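Local structure of proton-dependent oligopeptide transporter family protein (Xanthomonas campestris, 6EI3) at residues Ile4-Gly9 and Lys191-Val196; Phe73-Thr78 and Met125-Asp130; Ala12-Ser17 and Leu84-Gly89; Ile56-Phe61 and Gly116-Val121. The protein probably uses the proton gradient to drive peptide uptake across the membrane, as other POT-family members of the major facilitator superfamily do. All coordinates share one frame; numbering follows the deposited sequence. Where two conformers were deposited one is given.

How the contacts relate
All four contacts lie in the amino-terminal part of this major facilitator transporter. Their first segments come in the order contact 1, contact 3, contact 4 and contact 2; the partners follow as contacts 3, 4, 2 and 1, so contact 1 closes a loop that holds the others. Contacts 1 and 2, with centres about 8 Å apart, touch through V194 N and Q128 OE1. Contacts 1 and 3 share helix 4-22, about 17 Å between centres; contacts 2 and 3 share helix 62-95. Contact 4 lies deepest and meets contact 3 where I117 packs on E14 and Y86. Together they knit the membrane helices from a cytoplasmic rim toward the core.

Contact 1: residues Ile4-Gly9 and Lys191-Val196; sequences IPFIIG and KRYVRV
F6 and I7, on the first turns of helix 4-22, meet R192 and Y193 in the chain that leaves helix 168-188. The contact belongs to the amino-terminal helical bundle of the major facilitator fold, at its cytoplasmic rim, where the first membrane helix begins.

F6 leans toward the loop with CG anti to its carbonyl carbon (chi1 -62°), and its ring crosses the R192 side chain at about a right angle. One corner does the touching: CE2 sits over a face of the guanidinium, offset toward the rim, and comes to 3.7 Å from R192 NE. The two planes are 59° apart, so this is a tilted corner-on-face approach and not a flat stack. R192 reaches it with a chain extended from CG to NE, while its CD brushes F6 CE2 at 3.9 Å.

Y193 works from the other end of F6. Its hydroxyl comes within 3.4 Å of F6 CB, but that is packing; the polar partner of the hydroxyl is the backbone oxygen of F186, a hydrogen bond that ties the loop back to helix 168-188. F124 meets the Y193 ring edge-to-face.

Loop and helix exchange no hydrogen bond, and side-chain packing alone joins them here. The inner half is buried, whereas R192 lies on the surface. I7 was modelled in two conformers, so its share is less certain; in the one given, its CD1 lies 3.6 Å from Y193 CE1.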
# COMPACT_ATOMS: atom_id res chain seq x y z
N ILE A 4 -3.00 10.09 -25.18
CA ILE A 4 -3.71 9.44 -24.06
C ILE A 4 -3.90 7.88 -24.28
O ILE A 4 -3.65 7.14 -23.33
CB ILE A 4 -5.03 10.20 -23.72
CG1 ILE A 4 -4.73 11.59 -23.07
CG2 ILE A 4 -5.97 9.37 -22.82
CD1 ILE A 4 -3.90 11.55 -21.67
N PRO A 5 -4.21 7.35 -25.50
CA PRO A 5 -4.37 5.87 -25.64
C PRO A 5 -3.11 5.07 -25.27
O PRO A 5 -3.22 3.97 -24.74
CB PRO A 5 -4.75 5.70 -27.11
CG PRO A 5 -5.40 7.00 -27.50
CD PRO A 5 -4.59 8.03 -26.76
N PHE A 6 -1.92 5.62 -25.54
CA PHE A 6 -0.64 4.97 -25.22
C PHE A 6 -0.47 4.85 -23.71
O PHE A 6 0.06 3.85 -23.25
CB PHE A 6 0.54 5.73 -25.85
CG PHE A 6 0.49 5.76 -27.36
CD1 PHE A 6 0.99 4.71 -28.11
CD2 PHE A 6 -0.07 6.85 -28.03
CE1 PHE A 6 0.93 4.73 -29.51
CE2 PHE A 6 -0.13 6.87 -29.42
CZ PHE A 6 0.38 5.82 -30.16
N ILE A 7 -0.97 5.86 -22.95
CA ILE A 7 -0.94 5.92 -21.48
C ILE A 7 -1.94 4.90 -20.93
O ILE A 7 -1.63 4.19 -19.98
CB ILE A 7 -1.27 7.37 -21.00
CG1 ILE A 7 -0.23 8.42 -21.52
CG2 ILE A 7 -1.46 7.46 -19.46
CD1 ILE A 7 1.20 8.28 -21.09
N ILE A 8 -3.16 4.84 -21.54
CA ILE A 8 -4.23 3.90 -21.11
C ILE A 8 -3.73 2.45 -21.32
O ILE A 8 -3.84 1.64 -20.41
CB ILE A 8 -5.59 4.20 -21.83
CG1 ILE A 8 -6.25 5.48 -21.25
CG2 ILE A 8 -6.56 3.00 -21.75
CD1 ILE A 8 -7.41 6.10 -22.15
N GLY A 9 -3.16 2.18 -22.50
CA GLY A 9 -2.60 0.87 -22.86
C GLY A 9 -1.53 0.42 -21.87
O GLY A 9 -1.57 -0.70 -21.36
N LYS A 191 7.08 10.30 -29.07
CA LYS A 191 7.17 11.50 -29.90
C LYS A 191 5.97 12.44 -29.75
O LYS A 191 6.05 13.58 -30.18
CB LYS A 191 7.41 11.14 -31.38
CG LYS A 191 8.68 10.33 -31.63
CD LYS A 191 8.88 10.03 -33.11
CE LYS A 191 9.87 8.92 -33.36
NZ LYS A 191 11.25 9.27 -32.91
N ARG A 192 4.88 11.96 -29.13
CA ARG A 192 3.63 12.70 -28.95
C ARG A 192 3.47 13.30 -27.55
O ARG A 192 2.64 14.19 -27.37
CB ARG A 192 2.44 11.75 -29.20
CG ARG A 192 2.35 11.14 -30.61
CD ARG A 192 1.10 10.29 -30.71
NE ARG A 192 1.13 9.38 -31.86
CZ ARG A 192 0.06 9.04 -32.57
NH1 ARG A 192 -1.14 9.54 -32.27
NH2 ARG A 192 0.17 8.20 -33.59
N TYR A 193 4.23 12.81 -26.55
CA TYR A 193 4.06 13.32 -25.18
C TYR A 193 4.47 14.75 -24.93
O TYR A 193 5.43 15.25 -25.53
CB TYR A 193 4.76 12.44 -24.15
CG TYR A 193 4.34 10.99 -24.15
CD1 TYR A 193 3.00 10.63 -24.21
CD2 TYR A 193 5.29 9.97 -24.07
CE1 TYR A 193 2.61 9.29 -24.22
CE2 TYR A 193 4.91 8.63 -24.03
CZ TYR A 193 3.57 8.29 -24.12
OH TYR A 193 3.21 6.98 -24.13
N VAL A 194 3.76 15.38 -23.98
CA VAL A 194 4.05 16.67 -23.38
C VAL A 194 5.10 16.33 -22.29
O VAL A 194 4.83 15.48 -21.44
CB VAL A 194 2.78 17.33 -22.77
CG1 VAL A 194 3.13 18.61 -21.99
CG2 VAL A 194 1.76 17.66 -23.88
N ARG A 195 6.29 16.99 -22.31
CA ARG A 195 7.33 16.73 -21.29
C ARG A 195 7.57 18.05 -20.58
O ARG A 195 8.29 18.92 -21.10
CB ARG A 195 8.61 16.13 -21.90
CG ARG A 195 8.38 14.78 -22.56
CD ARG A 195 9.64 14.17 -23.12
NE ARG A 195 9.31 13.21 -24.18
CZ ARG A 195 10.17 12.34 -24.70
NH1 ARG A 195 11.41 12.27 -24.25
NH2 ARG A 195 9.78 11.51 -25.67
N VAL A 196 6.89 18.24 -19.45
CA VAL A 196 6.89 19.52 -18.71
C VAL A 196 8.23 19.80 -18.01
O VAL A 196 8.98 18.85 -17.79
CB VAL A 196 5.68 19.63 -17.74
CG1 VAL A 196 4.35 19.51 -18.48
CG2 VAL A 196 5.77 18.59 -16.60

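Contact 2: residues Phe73-Thr78 and Met125-Asp130; sequences FGKYTT and MVDQFD. With 78M ((2S)-2,3-dihydroxypropyl(7Z)-pentadec-7-enoate), chain B.
K75 and D127 mark the closest backbone approach, with CA atoms 9.8 Å apart, so a long side chain has to span the distance. Helix 62-95 is kinked here: the backbone nitrogens of K75 and Y76 lack bonds to the preceding turn. G74 takes a phi of 80°, where a CB would jam against the carbonyl oxygen of F73. Opposite, M125 and V126 are helical, and from Q128 on the chain is loop.

K75 bends at its last two torsions and brings NZ to 2.7 Å from D127 OD2, a salt bridge made on the syn lone pair, the side of the other carboxylate oxygen. The contact lies near the surface, and this single bond carries it. T78 OG1 donates to G74 O over 2.7 Å, a side-chain bond back to the glycine at the kink, where the backbone bond from T78 N to the same oxygen is weak.

On the same turn, T77 OG1 shares a hydrogen bond of 2.7 Å with O21 of a bound monoacylglycerol, which also lies at the edge of the Y76 ring; W81 is hydrogen-bonded to the same lipid.

Sequence and place match the cytoplasmic loop between the second and third membrane helices, consistent with the motif A pairing of a basic residue with an acid at the cytoplasmic end of the fourth.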
# COMPACT_ATOMS: atom_id res chain seq x y z
N PHE A 73 15.36 13.87 -14.28
CA PHE A 73 15.08 13.37 -15.61
C PHE A 73 13.72 13.62 -16.20
O PHE A 73 13.52 13.32 -17.37
CB PHE A 73 15.35 11.86 -15.65
CG PHE A 73 16.65 11.42 -15.01
CD1 PHE A 73 17.87 11.72 -15.59
CD2 PHE A 73 16.65 10.64 -13.85
CE1 PHE A 73 19.07 11.27 -15.02
CE2 PHE A 73 17.85 10.20 -13.27
CZ PHE A 73 19.05 10.51 -13.87
N GLY A 74 12.77 14.11 -15.41
CA GLY A 74 11.42 14.25 -15.92
C GLY A 74 10.73 12.89 -15.87
O GLY A 74 11.39 11.86 -15.71
N LYS A 75 9.43 12.87 -15.98
CA LYS A 75 8.62 11.66 -15.83
C LYS A 75 8.76 10.65 -16.96
O LYS A 75 8.82 9.46 -16.67
CB LYS A 75 7.15 12.05 -15.63
CG LYS A 75 6.91 12.74 -14.29
CD LYS A 75 5.48 13.24 -14.17
CE LYS A 75 5.46 14.47 -13.31
NZ LYS A 75 5.08 15.67 -14.08
N TYR A 76 8.81 11.10 -18.23
CA TYR A 76 8.96 10.15 -19.35
C TYR A 76 10.18 9.23 -19.20
O TYR A 76 10.03 8.00 -19.30
CB TYR A 76 9.02 10.85 -20.73
CG TYR A 76 9.30 9.84 -21.83
CD1 TYR A 76 8.31 8.97 -22.27
CD2 TYR A 76 10.59 9.69 -22.34
CE1 TYR A 76 8.58 7.99 -23.22
CE2 TYR A 76 10.87 8.72 -23.30
CZ TYR A 76 9.86 7.87 -23.75
OH TYR A 76 10.13 6.91 -24.67
N THR A 77 11.38 9.82 -19.03
CA THR A 77 12.64 9.07 -18.92
C THR A 77 12.65 8.13 -17.71
O THR A 77 13.09 6.99 -17.82
CB THR A 77 13.83 10.05 -18.90
OG1 THR A 77 13.83 10.74 -20.15
CG2 THR A 77 15.18 9.36 -18.69
N THR A 78 12.17 8.62 -16.57
CA THR A 78 12.12 7.86 -15.32
C THR A 78 11.18 6.67 -15.47
O THR A 78 11.57 5.55 -15.12
CB THR A 78 11.78 8.80 -14.16
OG1 THR A 78 12.65 9.94 -14.24
CG2 THR A 78 11.95 8.14 -12.79
N MET A 125 0.14 11.59 -16.96
CA MET A 125 -1.12 11.59 -17.72
C MET A 125 -1.76 13.00 -17.68
O MET A 125 -2.21 13.49 -18.71
CB MET A 125 -2.08 10.53 -17.15
CG MET A 125 -3.41 10.45 -17.91
SD MET A 125 -4.63 11.64 -17.28
CE MET A 125 -5.11 10.81 -15.71
N VAL A 126 -1.87 13.60 -16.47
CA VAL A 126 -2.48 14.94 -16.30
C VAL A 126 -1.71 15.99 -17.15
O VAL A 126 -2.34 16.84 -17.78
CB VAL A 126 -2.60 15.34 -14.80
CG1 VAL A 126 -3.22 16.73 -14.64
CG2 VAL A 126 -3.40 14.32 -14.01
N ASP A 127 -0.36 15.87 -17.23
CA ASP A 127 0.53 16.75 -18.03
C ASP A 127 0.14 16.78 -19.52
O ASP A 127 0.46 17.74 -20.19
CB ASP A 127 2.00 16.24 -17.97
CG ASP A 127 2.72 16.45 -16.66
OD1 ASP A 127 2.17 17.14 -15.77
OD2 ASP A 127 3.85 15.91 -16.50
N GLN A 128 -0.52 15.73 -20.03
CA GLN A 128 -0.90 15.65 -21.44
C GLN A 128 -2.02 16.59 -21.84
O GLN A 128 -2.21 16.83 -23.03
CB GLN A 128 -1.22 14.20 -21.85
CG GLN A 128 -0.11 13.19 -21.51
CD GLN A 128 1.26 13.67 -21.94
OE1 GLN A 128 1.48 14.02 -23.10
NE2 GLN A 128 2.20 13.76 -20.99
N PHE A 129 -2.75 17.14 -20.84
CA PHE A 129 -3.85 18.09 -21.03
C PHE A 129 -3.34 19.52 -20.86
O PHE A 129 -2.64 19.80 -19.88
CB PHE A 129 -4.97 17.82 -20.00
CG PHE A 129 -5.66 16.49 -20.18
CD1 PHE A 129 -5.18 15.35 -19.56
CD2 PHE A 129 -6.80 16.39 -20.98
CE1 PHE A 129 -5.81 14.12 -19.73
CE2 PHE A 129 -7.44 15.15 -21.15
CZ PHE A 129 -6.93 14.02 -20.53
N ASP A 130 -3.72 20.44 -21.77
CA ASP A 130 -3.32 21.85 -21.63
C ASP A 130 -3.89 22.43 -20.31
O ASP A 130 -4.91 21.94 -19.84
CB ASP A 130 -3.67 22.69 -22.86
CG ASP A 130 -5.15 22.87 -23.13
OD1 ASP A 130 -5.76 23.76 -22.51
OD2 ASP A 130 -5.68 22.17 -24.03
O21 78M B . 14.00 9.22 -22.40
C20 78M B . 15.40 8.98 -22.46
C18 78M B . 15.70 7.51 -22.32
O19 78M B . 17.09 7.33 -22.01
C17 78M B . 15.35 6.73 -23.57
O2 78M B . 15.52 5.33 -23.22
C1 78M B . 15.08 4.42 -24.10
O1 78M B . 14.48 4.69 -25.11
C2 78M B . 15.47 3.03 -23.66
C3 78M B . 14.87 1.90 -24.49
C4 78M B . 13.38 1.70 -24.28
C5 78M B . 12.82 0.45 -24.95
C6 78M B . 11.30 0.43 -25.04
C7 78M B . 10.72 -0.93 -25.33
C8 78M B . 10.55 -1.52 -26.51
C9 78M B . 10.89 -1.01 -27.88
C10 78M B . 10.47 -1.97 -29.00
C11 78M B . 8.99 -1.89 -29.37
C12 78M B . 8.45 -3.12 -30.09
C13 78M B . 7.03 -2.96 -30.62
C15 78M B . 5.63 -4.97 -29.87
C14 78M B . 6.33 -4.26 -31.02

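Contact 3: residues Ala12-Ser17 and Leu84-Gly89; sequences ACERFS and LIYCAG. With 78M ((2S)-2,3-dihydroxypropyl(7Z)-pentadec-7-enoate), chain B.
The ring of Y86 meets the carboxylate of E14 at its edge: OE2 lies near the ring plane, just beyond the hydroxyl on the CE2 side, and the two planes stand 64° apart. I117, I110, A114 and M179 also pack round the ring. E14 and its neighbour R15 form the -ER- of the ExxER signature on the first membrane helix of POT transporters; helix 62-95 supplies the tyrosine.

At the edge of the R15 guanidinium lies the same carboxylate, gripped side-on by two nitrogens. NE donates to OE1 over 2.8 Å, and NH2 donates to OE2 over 2.8 Å in an almost straight bond (176°), each on the syn side of its oxygen. OE2 takes a second donor, Y86 OH at 2.7 Å, on its anti side and out of the carboxylate plane. Two hydrogen bonds thus converge on one oxygen, and three altogether fix how the carboxylate is turned in a buried place.

With CG anti to the backbone N (chi1 -178°), E14 sets CG 3.6 Å from Y86 CE2, so apolar packing supports the polar join; the bend at chi2 then turns the carboxylate to the hydroxyl and to R15. On the outer side of helix 62-95, L84 touches a bound lipid.

A water bridges the two helices one turn further along: it donates to S17 OG at 2.7 Å and to Y86 OH at 2.8 Å, while S17 OG is also bonded to the carbonyl oxygen of P175.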
# COMPACT_ATOMS: atom_id res chain seq x y z
N ALA A 12 -3.18 -0.29 -18.38
CA ALA A 12 -3.96 -1.55 -18.38
C ALA A 12 -3.05 -2.77 -18.31
O ALA A 12 -3.26 -3.63 -17.47
CB ALA A 12 -4.85 -1.62 -19.61
N CYS A 13 -2.00 -2.82 -19.18
CA CYS A 13 -1.09 -3.97 -19.19
C CYS A 13 -0.27 -4.08 -17.92
O CYS A 13 -0.16 -5.19 -17.39
CB CYS A 13 -0.21 -3.97 -20.43
SG CYS A 13 -1.14 -4.04 -21.98
N GLU A 14 0.28 -2.94 -17.41
CA GLU A 14 1.08 -2.96 -16.19
C GLU A 14 0.26 -3.39 -14.96
O GLU A 14 0.76 -4.14 -14.14
CB GLU A 14 1.79 -1.59 -15.95
CG GLU A 14 2.69 -1.54 -14.71
CD GLU A 14 2.00 -1.33 -13.37
OE1 GLU A 14 0.91 -0.73 -13.36
OE2 GLU A 14 2.53 -1.80 -12.33
N ARG A 15 -0.98 -2.90 -14.82
CA ARG A 15 -1.82 -3.25 -13.67
C ARG A 15 -2.22 -4.72 -13.71
O ARG A 15 -2.20 -5.38 -12.67
CB ARG A 15 -3.06 -2.33 -13.54
CG ARG A 15 -2.73 -0.86 -13.11
CD ARG A 15 -2.38 -0.68 -11.63
NE ARG A 15 -0.98 -1.06 -11.38
CZ ARG A 15 -0.47 -1.41 -10.21
NH1 ARG A 15 -1.23 -1.40 -9.11
NH2 ARG A 15 0.80 -1.77 -10.11
N PHE A 16 -2.59 -5.23 -14.89
CA PHE A 16 -2.98 -6.64 -15.01
C PHE A 16 -1.76 -7.51 -14.64
O PHE A 16 -1.90 -8.48 -13.89
CB PHE A 16 -3.48 -6.97 -16.44
CG PHE A 16 -4.04 -8.37 -16.59
CD1 PHE A 16 -3.20 -9.47 -16.68
CD2 PHE A 16 -5.41 -8.59 -16.65
CE1 PHE A 16 -3.72 -10.77 -16.84
CE2 PHE A 16 -5.93 -9.88 -16.81
CZ PHE A 16 -5.07 -10.96 -16.90
N SER A 17 -0.58 -7.13 -15.15
CA SER A 17 0.68 -7.81 -14.90
C SER A 17 1.03 -7.83 -13.40
O SER A 17 1.39 -8.88 -12.87
CB SER A 17 1.79 -7.13 -15.70
OG SER A 17 3.06 -7.69 -15.42
N LEU A 84 11.82 -0.72 -17.68
CA LEU A 84 12.77 -1.69 -18.24
C LEU A 84 13.36 -2.57 -17.12
O LEU A 84 13.57 -3.76 -17.32
CB LEU A 84 13.89 -0.98 -19.02
CG LEU A 84 13.53 -0.37 -20.38
CD1 LEU A 84 14.61 0.60 -20.83
CD2 LEU A 84 13.30 -1.44 -21.43
N ILE A 85 13.63 -1.97 -15.95
CA ILE A 85 14.12 -2.70 -14.77
C ILE A 85 13.03 -3.70 -14.36
O ILE A 85 13.30 -4.87 -14.10
CB ILE A 85 14.53 -1.72 -13.62
CG1 ILE A 85 15.86 -0.97 -14.00
CG2 ILE A 85 14.70 -2.46 -12.29
CD1 ILE A 85 16.23 0.26 -13.15
N TYR A 86 11.77 -3.22 -14.37
CA TYR A 86 10.55 -3.93 -14.05
C TYR A 86 10.46 -5.18 -14.95
O TYR A 86 10.25 -6.29 -14.44
CB TYR A 86 9.40 -2.95 -14.28
CG TYR A 86 8.06 -3.19 -13.62
CD1 TYR A 86 7.67 -4.47 -13.23
CD2 TYR A 86 7.12 -2.16 -13.52
CE1 TYR A 86 6.39 -4.71 -12.73
CE2 TYR A 86 5.83 -2.40 -13.06
CZ TYR A 86 5.47 -3.68 -12.65
OH TYR A 86 4.21 -3.88 -12.17
N CYS A 87 10.68 -5.01 -16.28
CA CYS A 87 10.72 -6.07 -17.30
C CYS A 87 11.83 -7.07 -16.97
O CYS A 87 11.60 -8.28 -17.03
CB CYS A 87 10.92 -5.47 -18.69
SG CYS A 87 9.45 -4.68 -19.39
N ALA A 88 13.04 -6.58 -16.62
CA ALA A 88 14.20 -7.40 -16.25
C ALA A 88 13.89 -8.30 -15.03
O ALA A 88 14.34 -9.44 -15.00
CB ALA A 88 15.40 -6.52 -15.99
N GLY A 89 13.08 -7.78 -14.09
CA GLY A 89 12.63 -8.52 -12.92
C GLY A 89 11.73 -9.67 -13.29
O GLY A 89 11.92 -10.80 -12.80
O21 78M B . 14.00 9.22 -22.40
C20 78M B . 15.40 8.98 -22.46
C18 78M B . 15.70 7.51 -22.32
O19 78M B . 17.09 7.33 -22.01
C17 78M B . 15.35 6.73 -23.57
O2 78M B . 15.52 5.33 -23.22
C1 78M B . 15.08 4.42 -24.10
O1 78M B . 14.48 4.69 -25.11
C2 78M B . 15.47 3.03 -23.66
C3 78M B . 14.87 1.90 -24.49
C4 78M B . 13.38 1.70 -24.28
C5 78M B . 12.82 0.45 -24.95
C6 78M B . 11.30 0.43 -25.04
C7 78M B . 10.72 -0.93 -25.33
C8 78M B . 10.55 -1.52 -26.51
C9 78M B . 10.89 -1.01 -27.88
C10 78M B . 10.47 -1.97 -29.00
C11 78M B . 8.99 -1.89 -29.37
C12 78M B . 8.45 -3.12 -30.09
C13 78M B . 7.03 -2.96 -30.62
C15 78M B . 5.63 -4.97 -29.87
C14 78M B . 6.33 -4.26 -31.02
O HOH W 1 3.95 -6.46 -13.23

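Contact 4: residues Ile56-Phe61 and Gly116-Val121; sequences IGVFFF and GIKPLV. With 78M ((2S)-2,3-dihydroxypropyl(7Z)-pentadec-7-enoate), chain G.
K118 lays the end of its chain over one face of the F59 ring, and this is the tight part of the contact. CE stands 3.3 Å above the ring plane, offset toward the rim, with F59 CE2 only 3.4 Å away: a CH-pi contact. NZ follows over the same face, 4.2 Å from the ring centroid and 25° off the normal, close enough for a cation-pi interaction. The lysine leaves its backbone with CG anti to N (chi1 -170°), then bends at chi3 and chi4, which brings CE and NZ round to the ring. V58 comes in across the chain, its CG1 3.6 Å from K118 NZ. No hydrogen bond joins the segments here, and both F59 and K118 remain partly exposed.

The other end is looser. F61 O lies 4.0 Å from G116 CA, and there the backbones draw to 5.2 Å between the CA atoms of F61 and G116.

Away from helix 100-117, the segment 56-61 faces lipid. Terminal carbon C15 of a bound monoacylglycerol sits above the centre of the F60 ring, 3.7 Å from F60 CD1, and G57 CA lets the acyl chain pass at 3.9 Å from its C10. F59 also touches T441 and T442, so this ring also reaches helix 430-456 of the carboxy-terminal half. A lysine in the broken fourth membrane helix, near the ExxER glutamate-arginine pair and deep between the helices, is characteristic of the central cavity of POT-family transporters.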
# COMPACT_ATOMS: atom_id res chain seq x y z
N ILE A 56 6.46 -4.06 0.71
CA ILE A 56 7.23 -2.98 1.32
C ILE A 56 8.03 -2.22 0.25
O ILE A 56 7.92 -1.00 0.19
CB ILE A 56 8.09 -3.49 2.50
CG1 ILE A 56 7.22 -3.58 3.76
CG2 ILE A 56 9.31 -2.57 2.73
CD1 ILE A 56 7.74 -4.39 4.87
N GLY A 57 8.73 -2.95 -0.62
CA GLY A 57 9.51 -2.35 -1.70
C GLY A 57 8.65 -1.59 -2.69
O GLY A 57 8.99 -0.47 -3.09
N VAL A 58 7.52 -2.22 -3.10
CA VAL A 58 6.58 -1.64 -4.04
C VAL A 58 6.08 -0.26 -3.57
O VAL A 58 5.96 0.65 -4.38
CB VAL A 58 5.41 -2.60 -4.35
CG1 VAL A 58 4.33 -1.91 -5.21
CG2 VAL A 58 5.91 -3.87 -5.05
N PHE A 59 5.82 -0.11 -2.26
CA PHE A 59 5.24 1.12 -1.72
C PHE A 59 6.26 2.05 -1.08
O PHE A 59 5.91 3.17 -0.71
CB PHE A 59 4.07 0.78 -0.79
CG PHE A 59 2.83 0.46 -1.60
CD1 PHE A 59 2.61 -0.83 -2.08
CD2 PHE A 59 1.88 1.44 -1.85
CE1 PHE A 59 1.46 -1.13 -2.82
CE2 PHE A 59 0.72 1.14 -2.58
CZ PHE A 59 0.53 -0.14 -3.08
N PHE A 60 7.54 1.63 -1.05
CA PHE A 60 8.62 2.49 -0.55
C PHE A 60 9.32 3.22 -1.72
O PHE A 60 9.58 4.42 -1.63
CB PHE A 60 9.66 1.69 0.27
CG PHE A 60 10.89 2.51 0.59
CD1 PHE A 60 10.87 3.48 1.59
CD2 PHE A 60 12.05 2.37 -0.17
CE1 PHE A 60 12.00 4.26 1.86
CE2 PHE A 60 13.18 3.17 0.10
CZ PHE A 60 13.14 4.10 1.12
N PHE A 61 9.66 2.47 -2.82
CA PHE A 61 10.39 3.00 -3.98
C PHE A 61 9.67 4.16 -4.72
O PHE A 61 10.41 4.94 -5.31
CB PHE A 61 10.86 1.90 -4.94
CG PHE A 61 11.99 1.10 -4.35
CD1 PHE A 61 13.19 1.71 -4.00
CD2 PHE A 61 11.86 -0.27 -4.15
CE1 PHE A 61 14.24 0.96 -3.44
CE2 PHE A 61 12.91 -1.02 -3.59
CZ PHE A 61 14.10 -0.40 -3.25
N GLY A 116 8.92 2.61 -8.44
CA GLY A 116 9.43 3.84 -9.05
C GLY A 116 8.46 4.57 -9.98
O GLY A 116 8.43 5.80 -9.99
N ILE A 117 7.67 3.82 -10.78
CA ILE A 117 6.72 4.42 -11.74
C ILE A 117 5.40 4.87 -11.09
O ILE A 117 4.68 5.68 -11.66
CB ILE A 117 6.41 3.46 -12.92
CG1 ILE A 117 5.63 2.20 -12.42
CG2 ILE A 117 7.68 3.10 -13.69
CD1 ILE A 117 4.98 1.32 -13.52
N LYS A 118 5.07 4.27 -9.93
CA LYS A 118 3.83 4.48 -9.20
C LYS A 118 3.44 5.96 -8.97
O LYS A 118 2.30 6.29 -9.25
CB LYS A 118 3.87 3.68 -7.90
CG LYS A 118 2.57 3.60 -7.15
CD LYS A 118 2.82 2.83 -5.86
CE LYS A 118 1.82 1.74 -5.69
NZ LYS A 118 2.09 0.58 -6.55
N PRO A 119 4.30 6.90 -8.50
CA PRO A 119 3.80 8.28 -8.33
C PRO A 119 3.92 9.09 -9.62
O PRO A 119 3.69 10.29 -9.59
CB PRO A 119 4.74 8.83 -7.24
CG PRO A 119 6.05 8.16 -7.54
CD PRO A 119 5.73 6.80 -8.10
N LEU A 120 4.33 8.45 -10.73
CA LEU A 120 4.61 9.14 -11.99
C LEU A 120 3.59 8.97 -13.09
O LEU A 120 3.39 9.92 -13.85
CB LEU A 120 6.00 8.74 -12.54
CG LEU A 120 7.20 8.74 -11.56
CD1 LEU A 120 8.45 8.28 -12.26
CD2 LEU A 120 7.40 10.11 -10.89
N VAL A 121 2.99 7.79 -13.21
CA VAL A 121 2.05 7.46 -14.28
C VAL A 121 0.86 8.44 -14.32
O VAL A 121 0.60 9.02 -15.37
CB VAL A 121 1.63 5.96 -14.26
CG1 VAL A 121 0.76 5.60 -13.05
CG2 VAL A 121 0.98 5.53 -15.57
O21 78M G . 13.73 -15.35 6.20
C20 78M G . 14.67 -15.21 5.14
C18 78M G . 13.98 -14.75 3.88
O19 78M G . 13.23 -15.82 3.30
C17 78M G . 14.95 -14.20 2.85
O2 78M G . 14.41 -12.93 2.39
C1 78M G . 13.63 -12.92 1.30
O1 78M G . 13.24 -13.90 0.74
C2 78M G . 13.29 -11.52 0.89
C3 78M G . 13.14 -11.32 -0.61
C4 78M G . 12.11 -10.25 -0.93
C5 78M G . 12.21 -9.66 -2.32
C6 78M G . 11.53 -8.30 -2.44
C7 78M G . 12.39 -7.17 -1.98
C8 78M G . 12.07 -5.88 -2.00
C9 78M G . 12.95 -4.75 -1.56
C10 78M G . 12.62 -4.24 -0.17
C11 78M G . 13.16 -2.85 0.12
C12 78M G . 12.80 -2.35 1.50
C13 78M G . 13.03 -0.87 1.75
C15 78M G . 12.84 0.99 3.44
C14 78M G . 12.46 -0.42 3.07